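Local coordinates for protein post-proline cleaving enzyme (Rickettsia typhi, PDB 4HVT) that probably acts as a serine oligopeptidase of the prolyl oligopeptidase family, cutting short peptides on the carboxyl side of proline, at residues A[528-531]-A[537-540]. Residues are numbered along the deposited sequence; the frame is centred on the assembly and turned at random.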
ATOM      1  N   LYS A 528      -2.832  10.953 -14.823  1.00 12.32           N
ATOM      2  CA  LYS A 528      -3.510  10.867 -16.142  1.00 13.06           C
ATOM      3  C   LYS A 528      -2.508  11.007 -17.279  1.00 13.79           C
ATOM      4  O   LYS A 528      -2.701  10.395 -18.352  1.00 13.66           O
ATOM      5  CB  LYS A 528      -4.593  11.952 -16.226  1.00 13.76           C
ATOM      6  CG  LYS A 528      -5.820  11.637 -15.385  1.00 14.36           C
ATOM      7  CD  LYS A 528      -6.785  12.819 -15.328  1.00 16.13           C
ATOM      8  CE  LYS A 528      -7.748  12.737 -14.152  1.00 17.10           C
ATOM      9  NZ  LYS A 528      -8.894  13.681 -14.354  1.00 18.60           N
ATOM     10  N   SER A 529      -1.430  11.777 -17.054  1.00 14.09           N
ATOM     11  CA  SER A 529      -0.378  11.967 -18.030  1.00 15.22           C
ATOM     12  C   SER A 529       0.335  10.699 -18.527  1.00 14.46           C
ATOM     13  O   SER A 529       0.952  10.734 -19.606  1.00 15.24           O
ATOM     14  CB  SER A 529       0.695  12.921 -17.460  1.00 16.39           C
ATOM     15  OG  SER A 529       0.129  14.237 -17.554  1.00 20.50           O
ATOM     16  N   ALA A 530       0.318   9.645 -17.722  1.00 13.48           N
ATOM     17  CA  ALA A 530       0.923   8.350 -18.037  1.00 13.36           C
ATOM     18  C   ALA A 530      -0.042   7.189 -17.879  1.00 12.86           C
ATOM     19  O   ALA A 530       0.362   6.032 -17.787  1.00 12.50           O
ATOM     20  CB  ALA A 530       2.192   8.131 -17.230  1.00 13.23           C
ATOM     21  N   GLN A 531      -1.331   7.508 -17.923  1.00 12.93           N
ATOM     22  CA  GLN A 531      -2.370   6.498 -17.782  1.00 13.03           C
ATOM     23  C   GLN A 531      -2.724   5.831 -19.121  1.00 13.66           C
ATOM     24  O   GLN A 531      -2.696   6.446 -20.181  1.00 14.12           O
ATOM     25  CB  GLN A 531      -3.603   7.126 -17.146  1.00 12.90           C
ATOM     26  CG  GLN A 531      -4.648   6.141 -16.715  1.00 12.90           C
ATOM     27  CD  GLN A 531      -5.853   6.831 -16.085  1.00 13.20           C
ATOM     28  OE1 GLN A 531      -5.866   8.057 -15.884  1.00 13.34           O
ATOM     29  NE2 GLN A 531      -6.924   6.052 -15.849  1.00 13.42           N
ATOM     30  N   THR A 537       5.025   7.581 -21.167  1.00 15.43           N
ATOM     31  CA  THR A 537       5.440   8.793 -20.508  1.00 15.24           C
ATOM     32  C   THR A 537       6.108   8.465 -19.131  1.00 14.65           C
ATOM     33  O   THR A 537       7.173   9.008 -18.819  1.00 14.94           O
ATOM     34  CB  THR A 537       4.256   9.777 -20.389  1.00 15.44           C
ATOM     35  OG1 THR A 537       3.923  10.278 -21.681  1.00 16.70           O
ATOM     36  CG2 THR A 537       4.581  10.970 -19.438  1.00 15.47           C
ATOM     37  N   ALA A 538       5.538   7.543 -18.373  1.00 13.45           N
ATOM     38  CA  ALA A 538       6.130   7.130 -17.101  1.00 12.75           C
ATOM     39  C   ALA A 538       7.526   6.575 -17.336  1.00 13.26           C
ATOM     40  O   ALA A 538       8.472   6.913 -16.627  1.00 13.25           O
ATOM     41  CB  ALA A 538       5.258   6.083 -16.400  1.00 12.03           C
ATOM     42  N   PHE A 539       7.651   5.725 -18.337  1.00 13.45           N
ATOM     43  CA  PHE A 539       8.883   5.053 -18.604  1.00 14.13           C
ATOM     44  C   PHE A 539       9.971   6.065 -19.040  1.00 14.90           C
ATOM     45  O   PHE A 539      11.086   5.992 -18.586  1.00 15.00           O
ATOM     46  CB  PHE A 539       8.713   3.947 -19.636  1.00 14.36           C
ATOM     47  CG  PHE A 539       7.521   2.999 -19.379  1.00 13.56           C
ATOM     48  CD1 PHE A 539       7.163   2.580 -18.100  1.00 13.04           C
ATOM     49  CD2 PHE A 539       6.794   2.485 -20.434  1.00 13.95           C
ATOM     50  CE1 PHE A 539       6.089   1.734 -17.863  1.00 12.59           C
ATOM     51  CE2 PHE A 539       5.736   1.623 -20.197  1.00 13.37           C
ATOM     52  CZ  PHE A 539       5.385   1.245 -18.911  1.00 12.85           C
ATOM     53  N   ASN A 540       9.583   7.019 -19.890  1.00 15.52           N
ATOM     54  CA  ASN A 540      10.478   8.078 -20.326  1.00 16.10           C
ATOM     55  C   ASN A 540      10.967   8.896 -19.134  1.00 15.98           C
ATOM     56  O   ASN A 540      12.142   9.244 -19.078  1.00 16.32           O
ATOM     57  CB  ASN A 540       9.783   9.009 -21.306  1.00 16.76           C
ATOM     58  CG  ASN A 540       9.531   8.352 -22.648  1.00 17.49           C
ATOM     59  OD1 ASN A 540      10.098   7.306 -22.968  1.00 18.08           O
ATOM     60  ND2 ASN A 540       8.705   8.988 -23.451  1.00 18.18           N
TER
HETATM   61  O   HOH W   1       1.696  12.032 -21.716  1.00 24.68           O
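Ala530 turns its methyl onto the first turn of helix 536-551, where CB lies 3.6 Å from the backbone N of Ala538 and 3.8 Å from Ala538 CB. Thr537 CB is a looser neighbour of the same methyl, 4.1 Å from Ala530 CB. Beside the methyls, the carbonyl of Ser529 faces the threonine side chain: Ser529 O is 3.5 Å from Thr537 CB and 3.6 Å from Thr537 CG2. No direct hydrogen bond crosses the gap. A water does that work instead, donating to Ser529 O at 2.6 Å and hydrogen-bonding Thr537 OG1 at 2.8 Å. With chi1 at -70°, CG2 stands anti to the backbone N and OG1 beside it; both branches border the carbonyl oxygen, and OG1 is the one that takes up the water.

Residues 528-531 form a type I beta turn, its Gln531 N to Lys528 O bond weak at 3.2 Å. Ser529 OG bonds back to Glu525 O, and Ala530 O accepts from Arg535 NH1, tying the turn to helix 524-528 behind it and to the chain just ahead of helix 536-551. Lys528 NZ bonds Arg307 O of the beta-propeller domain, so the contact lies where propeller and hydrolase domain meet. Helix 536-551 in turn packs Phe539 against helix 567-578, which links the parallel strands 560-565 and 585-589 of the central sheet.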